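Local atomic coordinates of penicillin-binding protein A (Mycobacterium tuberculosis, PDB entry 3UN7), a protein that probably catalyses the transpeptidation that cross-links the peptidoglycan of the cell wall, and is probably required for the regulation of cell length. Residues 31-36 with 57-62; 45-50 with 70-75; 230-235 with 434-439; 250-255 with 393-398. All blocks are in the same frame, centred on the assembly; numbering follows the deposited sequence.

Interaction 1: residues 31-36 with 57-62; sequences QLLAYS and PVTGFY
Thr59 turns its methyl group against Leu33 and Ala34, where strand 31-38 is broken by a classic beta bulge. Both bulge residues face Ile26 of the adjoining strand 26-28, and both also direct their side chains at the end of helix 52-59. The contact is apolar and buried. It joins a corner of the sheet to the last turn of a helix in the dimerisation-domain region, away from the probable active-site serine.

Thr59 CG2 is the central atom. Thr59 CG2 lies 3.6 Å from Leu33 CB and 4.1 Å from Ala34 CB, so one methyl bridges the two bulge residues. The carbonyl oxygen Leu33 O is also close, 3.7 Å from Thr59 CG2. Leu33 reaches back one residue along the helix, to Val58. Its CG is anti to its own carbonyl carbon (chi1 -54°), and its CD1 branch makes the contact. There the leucine and valine side chains run obliquely to one another, and Leu33 CD1 meets Val58 CG1 at 4.0 Å. Val58 also packs on Leu71, and Ala34 touches Glu72, so helix 70-74 borders the same patch.

The two branches of Thr59 have separate tasks. With chi1 at 64°, CG2 sits beside the backbone N and takes the apolar contacts. The hydroxyl lies between the backbone N and the carbonyl carbon. It serves the chain just past the helix, where Gly60 has positive phi: Thr59 OG1 donates to Gly60 O at 2.9 Å, in the carbonyl plane and on a lone pair.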
# COMPACT_ATOMS: atom_id res chain seq x y z
N GLN A 31 5.53 -0.92 21.76
CA GLN A 31 5.38 0.51 22.00
C GLN A 31 3.92 0.89 21.89
O GLN A 31 3.18 0.31 21.09
CB GLN A 31 6.21 1.31 21.00
CG GLN A 31 7.68 0.88 21.04
CD GLN A 31 8.60 1.79 20.27
OE1 GLN A 31 9.31 1.34 19.37
NE2 GLN A 31 8.62 3.08 20.63
N LEU A 32 3.51 1.88 22.68
CA LEU A 32 2.11 2.29 22.70
C LEU A 32 1.82 3.21 21.53
O LEU A 32 2.56 4.16 21.27
CB LEU A 32 1.76 2.96 24.03
CG LEU A 32 2.09 2.11 25.26
CD1 LEU A 32 1.78 2.85 26.58
CD2 LEU A 32 1.36 0.78 25.18
N LEU A 33 0.75 2.89 20.80
CA LEU A 33 0.27 3.75 19.74
C LEU A 33 -0.93 4.53 20.22
O LEU A 33 -1.14 5.65 19.78
CB LEU A 33 -0.15 2.91 18.52
CG LEU A 33 0.85 1.92 17.90
CD1 LEU A 33 0.35 1.51 16.52
CD2 LEU A 33 2.27 2.50 17.83
N ALA A 34 -1.74 3.92 21.09
CA ALA A 34 -2.92 4.56 21.66
C ALA A 34 -3.15 4.02 23.06
O ALA A 34 -3.01 2.82 23.30
CB ALA A 34 -4.18 4.36 20.76
N TYR A 35 -3.46 4.92 23.99
CA TYR A 35 -3.70 4.55 25.39
C TYR A 35 -4.63 5.57 26.08
O TYR A 35 -4.90 6.63 25.54
CB TYR A 35 -2.37 4.34 26.16
CG TYR A 35 -1.50 5.57 26.38
CD1 TYR A 35 -0.55 5.95 25.43
CD2 TYR A 35 -1.59 6.33 27.55
CE1 TYR A 35 0.27 7.07 25.63
CE2 TYR A 35 -0.78 7.45 27.75
CZ TYR A 35 0.14 7.81 26.79
OH TYR A 35 0.95 8.92 27.00
N SER A 36 -5.14 5.22 27.25
CA SER A 36 -6.07 6.09 27.93
C SER A 36 -5.49 6.42 29.29
O SER A 36 -4.92 5.55 29.96
CB SER A 36 -7.44 5.43 28.08
OG SER A 36 -8.10 5.35 26.84
N PRO A 57 -3.21 6.46 10.48
CA PRO A 57 -3.80 5.46 9.59
C PRO A 57 -4.01 4.09 10.25
O PRO A 57 -4.84 3.31 9.77
CB PRO A 57 -2.75 5.34 8.48
CG PRO A 57 -2.11 6.69 8.44
CD PRO A 57 -1.94 6.97 9.92
N VAL A 58 -3.26 3.83 11.32
CA VAL A 58 -3.37 2.58 12.05
C VAL A 58 -4.35 2.75 13.22
O VAL A 58 -5.31 2.00 13.33
CB VAL A 58 -1.98 2.07 12.54
CG1 VAL A 58 -2.13 0.84 13.45
CG2 VAL A 58 -1.09 1.74 11.37
N THR A 59 -4.12 3.74 14.08
CA THR A 59 -4.98 3.88 15.27
C THR A 59 -6.38 4.39 14.92
O THR A 59 -7.36 3.94 15.47
CB THR A 59 -4.36 4.80 16.35
OG1 THR A 59 -4.24 6.12 15.84
CG2 THR A 59 -2.98 4.28 16.82
N GLY A 60 -6.44 5.34 13.99
CA GLY A 60 -7.61 6.19 13.82
C GLY A 60 -7.82 7.02 15.08
O GLY A 60 -6.86 7.27 15.84
N PHE A 61 -9.06 7.45 15.31
CA PHE A 61 -9.36 8.27 16.50
C PHE A 61 -10.48 7.68 17.33
O PHE A 61 -11.24 6.81 16.87
CB PHE A 61 -9.64 9.74 16.14
CG PHE A 61 -10.85 9.95 15.26
CD1 PHE A 61 -12.14 9.96 15.80
CD2 PHE A 61 -10.71 10.20 13.91
CE1 PHE A 61 -13.25 10.19 15.00
CE2 PHE A 61 -11.82 10.41 13.09
CZ PHE A 61 -13.09 10.41 13.63
N TYR A 62 -10.56 8.11 18.57
CA TYR A 62 -11.67 7.73 19.41
C TYR A 62 -12.16 9.03 20.04
O TYR A 62 -11.45 9.66 20.84
CB TYR A 62 -11.20 6.71 20.44
CG TYR A 62 -12.26 6.15 21.36
CD1 TYR A 62 -13.16 5.20 20.91
CD2 TYR A 62 -12.30 6.51 22.72
CE1 TYR A 62 -14.12 4.65 21.74
CE2 TYR A 62 -13.27 5.96 23.57
CZ TYR A 62 -14.17 5.03 23.07
OH TYR A 62 -15.14 4.46 23.88

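Interaction 2: residues 45-50 with 70-75; sequences FLRVYP and ALERAE
Glu72 offers its carboxylate to both Arg47 and Tyr49, and nearly all of the close contact gathers on one oxygen. Arg47 NE donates to Glu72 OE2 at 2.7 Å. The bond is almost straight, at 176°, lies in the guanidinium plane and uses the syn lone pair of the oxygen. Tyr49 OH approaches Glu72 OE2 at 2.7 Å too, but this bond is weak. The tyrosine ring stands almost perpendicular to the carboxylate, with 85° between the planes.

The second arm of the salt bridge is slacker. Arg47 NH2 reaches Glu72 OE1 at 3.1 Å with a bent N-H. Glu72 OE1 lies 30° out of the guanidinium plane, and NH2 meets it on the syn side, out of the carboxylate plane. The grip is therefore side-on and bidentate, through NE and NH2. Arg23 adds a further salt bridge to Glu72 OE1. The carboxylate and the two arginines would probably stabilise one another's charges here.

Strand 45-48 pairs with strand 31-38 as an antiparallel hairpin and is an edge strand of the mixed sheet in this chain. Arg47 in the strand and Tyr49 just after it direct their side chains toward helix 70-74. Between them, Val48 points away from the helix and is partly exposed. Arg73, next to Glu72, is exposed and takes no part in the bonds to Arg47 and Tyr49. On the buried side, Arg47 NH1 has its own acceptors, Gly24 O and Ser36 OG, which help to fix the rotation of the guanidinium group.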
# COMPACT_ATOMS: atom_id res chain seq x y z
N PHE A 45 -11.60 9.03 31.40
CA PHE A 45 -10.45 8.56 30.66
C PHE A 45 -10.20 9.36 29.38
O PHE A 45 -11.07 9.48 28.50
CB PHE A 45 -10.52 7.03 30.46
CG PHE A 45 -10.12 6.27 31.69
CD1 PHE A 45 -11.07 5.86 32.62
CD2 PHE A 45 -8.78 6.05 31.97
CE1 PHE A 45 -10.70 5.19 33.79
CE2 PHE A 45 -8.39 5.38 33.14
CZ PHE A 45 -9.35 4.96 34.04
N LEU A 46 -9.01 9.95 29.29
CA LEU A 46 -8.66 10.68 28.08
C LEU A 46 -7.79 9.81 27.17
O LEU A 46 -6.81 9.23 27.63
CB LEU A 46 -7.96 12.00 28.39
CG LEU A 46 -7.41 12.78 27.18
CD1 LEU A 46 -8.54 13.46 26.42
CD2 LEU A 46 -6.36 13.79 27.64
N ARG A 47 -8.15 9.74 25.89
CA ARG A 47 -7.39 8.94 24.92
C ARG A 47 -6.19 9.75 24.46
O ARG A 47 -6.34 10.93 24.11
CB ARG A 47 -8.27 8.59 23.71
CG ARG A 47 -7.78 7.42 22.87
CD ARG A 47 -7.75 6.15 23.69
NE ARG A 47 -7.51 4.94 22.90
CZ ARG A 47 -7.14 3.77 23.43
NH1 ARG A 47 -6.95 3.66 24.74
NH2 ARG A 47 -6.98 2.70 22.64
N VAL A 48 -5.03 9.10 24.42
CA VAL A 48 -3.77 9.76 24.06
C VAL A 48 -3.07 9.00 22.92
O VAL A 48 -3.02 7.77 22.94
CB VAL A 48 -2.83 9.88 25.29
CG1 VAL A 48 -1.51 10.59 24.91
CG2 VAL A 48 -3.52 10.68 26.39
N TYR A 49 -2.56 9.75 21.95
CA TYR A 49 -1.87 9.19 20.78
C TYR A 49 -0.49 9.82 20.80
O TYR A 49 -0.35 10.97 20.37
CB TYR A 49 -2.62 9.56 19.48
CG TYR A 49 -4.04 9.05 19.49
CD1 TYR A 49 -5.08 9.82 20.01
CD2 TYR A 49 -4.34 7.77 19.00
CE1 TYR A 49 -6.40 9.33 20.02
CE2 TYR A 49 -5.64 7.27 19.05
CZ TYR A 49 -6.66 8.06 19.55
OH TYR A 49 -7.94 7.56 19.56
N PRO A 50 0.52 9.10 21.32
CA PRO A 50 1.84 9.72 21.54
C PRO A 50 2.70 9.97 20.29
O PRO A 50 3.63 10.77 20.37
CB PRO A 50 2.55 8.73 22.49
CG PRO A 50 1.96 7.41 22.17
CD PRO A 50 0.49 7.70 21.80
N ALA A 70 -10.70 3.50 12.15
CA ALA A 70 -9.62 2.52 12.00
C ALA A 70 -9.66 1.45 13.12
O ALA A 70 -10.73 0.90 13.39
CB ALA A 70 -8.25 3.22 11.91
N LEU A 71 -8.52 1.16 13.77
CA LEU A 71 -8.50 0.08 14.78
C LEU A 71 -9.26 0.41 16.07
O LEU A 71 -9.73 -0.50 16.74
CB LEU A 71 -7.08 -0.35 15.13
CG LEU A 71 -6.31 -1.18 14.11
CD1 LEU A 71 -4.94 -1.53 14.70
CD2 LEU A 71 -7.10 -2.44 13.69
N GLU A 72 -9.36 1.69 16.42
CA GLU A 72 -10.22 2.06 17.56
C GLU A 72 -11.64 1.55 17.29
O GLU A 72 -12.33 1.05 18.20
CB GLU A 72 -10.25 3.58 17.81
CG GLU A 72 -8.90 4.22 18.21
CD GLU A 72 -8.54 4.06 19.69
OE1 GLU A 72 -8.94 3.06 20.33
OE2 GLU A 72 -7.85 4.96 20.22
N ARG A 73 -12.08 1.66 16.04
CA ARG A 73 -13.43 1.22 15.69
C ARG A 73 -13.48 -0.31 15.54
O ARG A 73 -14.36 -0.97 16.12
CB ARG A 73 -13.92 1.90 14.40
CG ARG A 73 -15.40 1.63 14.10
CD ARG A 73 -15.94 2.57 13.01
NE ARG A 73 -17.40 2.49 12.85
CZ ARG A 73 -18.29 3.13 13.62
NH1 ARG A 73 -17.90 3.89 14.64
NH2 ARG A 73 -19.59 2.98 13.38
N ALA A 74 -12.54 -0.86 14.77
CA ALA A 74 -12.51 -2.29 14.44
C ALA A 74 -12.32 -3.15 15.69
O ALA A 74 -12.91 -4.24 15.80
CB ALA A 74 -11.41 -2.57 13.41
N GLU A 75 -11.52 -2.67 16.63
CA GLU A 75 -11.23 -3.44 17.84
C GLU A 75 -11.93 -2.86 19.06
O GLU A 75 -11.58 -3.16 20.19
CB GLU A 75 -9.71 -3.57 18.07
CG GLU A 75 -8.95 -4.25 16.95
CD GLU A 75 -9.29 -5.74 16.77
OE1 GLU A 75 -8.89 -6.29 15.74
OE2 GLU A 75 -9.95 -6.36 17.64

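Interaction 3: residues 230-235 with 434-439; sequences ENYGGA and GADRLS
Tyr232 is the residue that reaches across from 230-235 to the loop 434-439. Its CB bond points toward that loop, and CG lies anti to the backbone N (chi1 161°), which carries the ring toward 434-439. Tyr232 CE1 is 4.0 Å from Asp436 O, which lies oblique to the ring. Tyr232 CD2 and CE2 are on the side of Ser439 O. CE2 comes too close to Ser439 O in the model, so the position of that oxygen is uncertain. At the tip, Tyr232 OH lies 3.2 Å from Arg437 C. It probably donates to Ser439 O near the ring plane, but the same doubt applies to this bond.

The backbone that receives the phenol is shaped by an Asx turn. Asp436 OD2 accepts from Leu438 N at 3.0 Å and from Ser439 N at 2.9 Å. Ser439 OG bonds instead to Gly442 N.

The tyrosine side chain is about 7 Å from that of Ser193, the probable acyl-ester serine, consistent with a place near the edge of the active site. Tyr232 stands in the loop between strands 228-230 and 242-244, and its partner loop, probably the beta5-alpha11 loop, runs from strand 425-431 to helix 446-458.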
# COMPACT_ATOMS: atom_id res chain seq x y z
N GLU A 230 2.93 7.11 -26.49
CA GLU A 230 4.35 7.31 -26.72
C GLU A 230 5.15 6.84 -25.52
O GLU A 230 4.62 6.73 -24.41
CB GLU A 230 4.66 8.77 -27.06
CG GLU A 230 4.62 9.75 -25.89
CD GLU A 230 5.41 11.03 -26.15
OE1 GLU A 230 5.70 11.75 -25.17
OE2 GLU A 230 5.75 11.33 -27.32
N ASN A 231 6.42 6.53 -25.76
CA ASN A 231 7.35 6.19 -24.70
C ASN A 231 7.61 7.44 -23.88
O ASN A 231 7.60 8.55 -24.39
CB ASN A 231 8.68 5.69 -25.28
CG ASN A 231 8.61 4.26 -25.80
OD1 ASN A 231 7.68 3.51 -25.50
ND2 ASN A 231 9.61 3.88 -26.60
N TYR A 232 7.81 7.24 -22.58
CA TYR A 232 8.20 8.33 -21.70
C TYR A 232 9.44 9.04 -22.28
O TYR A 232 10.42 8.39 -22.64
CB TYR A 232 8.46 7.79 -20.30
CG TYR A 232 9.28 8.69 -19.42
CD1 TYR A 232 8.76 9.88 -18.93
CD2 TYR A 232 10.58 8.33 -19.07
CE1 TYR A 232 9.52 10.71 -18.11
CE2 TYR A 232 11.35 9.15 -18.27
CZ TYR A 232 10.82 10.34 -17.78
OH TYR A 232 11.59 11.14 -16.98
N GLY A 233 9.36 10.36 -22.39
CA GLY A 233 10.44 11.14 -22.99
C GLY A 233 10.45 11.16 -24.51
O GLY A 233 11.27 11.86 -25.11
N GLY A 234 9.57 10.37 -25.13
CA GLY A 234 9.46 10.31 -26.59
C GLY A 234 10.60 9.64 -27.34
O GLY A 234 10.75 9.83 -28.56
N ALA A 235 11.42 8.87 -26.64
CA ALA A 235 12.57 8.22 -27.26
C ALA A 235 12.24 6.77 -27.60
O ALA A 235 11.41 6.16 -26.93
CB ALA A 235 13.79 8.29 -26.33
N GLY A 434 4.14 13.22 -7.99
CA GLY A 434 5.57 13.16 -7.70
C GLY A 434 6.42 12.86 -8.92
O GLY A 434 7.66 12.81 -8.83
N ALA A 435 5.76 12.67 -10.07
CA ALA A 435 6.47 12.35 -11.30
C ALA A 435 7.52 13.36 -11.74
O ALA A 435 7.36 14.58 -11.62
CB ALA A 435 5.50 12.07 -12.44
N ASP A 436 8.58 12.77 -12.28
CA ASP A 436 9.83 13.31 -12.81
C ASP A 436 9.67 13.66 -14.29
O ASP A 436 8.79 13.11 -14.95
CB ASP A 436 10.76 12.10 -12.77
CG ASP A 436 12.13 12.43 -12.36
OD1 ASP A 436 12.48 11.97 -11.24
OD2 ASP A 436 12.85 13.07 -13.15
N ARG A 437 10.53 14.53 -14.82
CA ARG A 437 10.61 14.69 -16.29
C ARG A 437 12.00 14.34 -16.88
O ARG A 437 12.20 14.42 -18.10
CB ARG A 437 10.17 16.10 -16.72
CG ARG A 437 8.65 16.34 -16.72
CD ARG A 437 8.39 17.85 -16.67
NE ARG A 437 7.06 18.26 -17.15
CZ ARG A 437 6.67 18.26 -18.43
NH1 ARG A 437 5.45 18.67 -18.74
NH2 ARG A 437 7.49 17.84 -19.39
N LEU A 438 12.94 13.97 -16.01
CA LEU A 438 14.33 13.72 -16.44
C LEU A 438 14.81 12.28 -16.22
O LEU A 438 15.59 11.76 -17.02
CB LEU A 438 15.30 14.69 -15.75
CG LEU A 438 15.44 16.15 -16.22
CD1 LEU A 438 15.25 16.31 -17.72
CD2 LEU A 438 14.47 17.04 -15.47
N SER A 439 14.35 11.65 -15.15
CA SER A 439 14.85 10.32 -14.77
C SER A 439 14.44 9.26 -15.79
O SER A 439 13.57 9.50 -16.62
CB SER A 439 14.35 9.94 -13.37
OG SER A 439 13.00 9.50 -13.39

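Interaction 4: residues 250-255 with 393-398; sequences VKSCNT and ASKTGT
Lys395 reaches Ser252 through a bent chain: CG is anti to the backbone N, and turns at chi2 (75°) and chi4 (66°) swing the amine over to the serine. Ser252 meets it with OG anti to its own backbone N (chi1 -163°). Lys395 NZ donates to Ser252 OG at 2.7 Å. Lys395 NZ also lies 3.2 Å from Ser252 CB, and the methylene Lys395 CE is 3.6 Å from Ser252 OG, so the lysine end packs closely on the serine. A weak bond from Lys395 NZ to Thr396 O, at 3.4 Å, bends back to its own strand.

The residues belong to two signature motifs of the penicillin-binding transpeptidases. Ser252-Cys253-Asn254 is the SxN motif, and Lys395-Thr396-Gly397 is the KTG motif on strand 393-399. The first follows helix 245-251, which ends in a Schellman motif with Ser252 at positive phi as the C-prime residue. The third signature, SxxK, supplies Ser193, the probable acyl-ester serine, and Lys196. Ser252 OG and Asn254 OD1 both bond to Lys196 NZ, so Ser252 OG is hydrogen-bonded to two lysine amines. The Ser252 side chain comes within about 4 Å of that of Ser193.

Strand 393-399 is an edge strand of the five-stranded antiparallel sheet in this chain. Gly397 CA is 8.0 Å from Ser252 CA. Cys253 is tied to Cys237 by a disulfide.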
# COMPACT_ATOMS: atom_id res chain seq x y z
N VAL A 250 12.87 -3.79 -18.30
CA VAL A 250 13.81 -3.06 -17.46
C VAL A 250 13.88 -1.58 -17.85
O VAL A 250 13.99 -0.71 -16.99
CB VAL A 250 15.22 -3.74 -17.34
CG1 VAL A 250 15.06 -5.22 -17.04
CG2 VAL A 250 16.04 -3.54 -18.57
N LYS A 251 13.77 -1.31 -19.15
CA LYS A 251 13.73 0.06 -19.64
C LYS A 251 12.34 0.68 -19.49
O LYS A 251 12.18 1.89 -19.57
CB LYS A 251 14.18 0.12 -21.10
CG LYS A 251 15.69 -0.09 -21.28
CD LYS A 251 16.12 0.22 -22.70
CE LYS A 251 17.38 1.06 -22.71
NZ LYS A 251 17.65 1.62 -24.07
N SER A 252 11.34 -0.18 -19.25
CA SER A 252 9.94 0.21 -19.08
C SER A 252 9.38 0.98 -20.30
O SER A 252 8.78 2.05 -20.16
CB SER A 252 9.74 1.01 -17.78
OG SER A 252 8.37 1.05 -17.43
N CYS A 253 9.58 0.41 -21.49
CA CYS A 253 9.21 1.09 -22.73
C CYS A 253 7.72 0.91 -22.98
O CYS A 253 7.26 -0.21 -23.15
CB CYS A 253 10.03 0.54 -23.89
SG CYS A 253 11.81 0.78 -23.70
N ASN A 254 6.98 2.01 -23.02
CA ASN A 254 5.52 1.96 -23.16
C ASN A 254 4.97 1.24 -24.38
O ASN A 254 4.02 0.47 -24.28
CB ASN A 254 4.92 3.37 -23.13
CG ASN A 254 4.94 4.00 -21.75
OD1 ASN A 254 4.92 3.29 -20.73
ND2 ASN A 254 4.98 5.32 -21.71
N THR A 255 5.55 1.52 -25.54
CA THR A 255 4.98 1.02 -26.79
C THR A 255 5.08 -0.51 -26.91
O THR A 255 4.17 -1.16 -27.44
CB THR A 255 5.58 1.75 -28.01
OG1 THR A 255 6.99 1.53 -28.06
CG2 THR A 255 5.30 3.25 -27.92
N ALA A 393 14.53 -6.15 -5.84
CA ALA A 393 13.74 -6.31 -7.04
C ALA A 393 12.71 -5.20 -6.99
O ALA A 393 12.05 -5.02 -5.96
CB ALA A 393 13.04 -7.67 -7.04
N SER A 394 12.55 -4.46 -8.07
CA SER A 394 11.64 -3.33 -8.05
C SER A 394 11.01 -3.04 -9.40
O SER A 394 11.40 -3.59 -10.42
CB SER A 394 12.39 -2.08 -7.56
OG SER A 394 13.25 -1.59 -8.59
N LYS A 395 10.01 -2.15 -9.37
CA LYS A 395 9.50 -1.51 -10.58
C LYS A 395 9.15 -0.06 -10.22
O LYS A 395 8.33 0.16 -9.32
CB LYS A 395 8.27 -2.24 -11.11
CG LYS A 395 7.79 -1.73 -12.49
CD LYS A 395 8.73 -2.22 -13.60
CE LYS A 395 8.38 -1.63 -14.96
NZ LYS A 395 8.61 -0.17 -15.01
N THR A 396 9.77 0.91 -10.90
CA THR A 396 9.41 2.31 -10.68
C THR A 396 8.69 2.86 -11.89
O THR A 396 9.04 2.55 -13.03
CB THR A 396 10.61 3.23 -10.25
OG1 THR A 396 11.05 4.03 -11.35
CG2 THR A 396 11.76 2.45 -9.72
N GLY A 397 7.63 3.63 -11.66
CA GLY A 397 6.92 4.22 -12.79
C GLY A 397 6.13 5.46 -12.43
O GLY A 397 6.15 5.92 -11.28
N THR A 398 5.46 6.00 -13.43
CA THR A 398 4.58 7.13 -13.25
C THR A 398 3.19 6.71 -13.68
O THR A 398 3.03 5.70 -14.36
CB THR A 398 4.98 8.33 -14.13
OG1 THR A 398 4.86 7.97 -15.50
CG2 THR A 398 6.40 8.74 -13.86

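How the interactions relate
The four contacts form two pairs on opposite sides of the chain's centre. Interactions 1 and 2 have centres 4 Å apart and share the hairpin of strands 31-38 and 45-48, with a probable hydrogen bond of 2.7 Å from Val48 N to Tyr35 O. Interactions 3 and 4 have centres 11 Å apart in the transpeptidase domain. They join where Asn231 OD1 probably accepts from Thr255 N at 2.9 Å. Ser252 of interaction 4 comes within about 4 Å of the side chain of Ser193, the probable acyl-ester serine, and Tyr232 of interaction 3 within about 7 Å. Centres of interactions 1 and 4 are 37 Å apart, so the first pair lies far from the contacts near that serine.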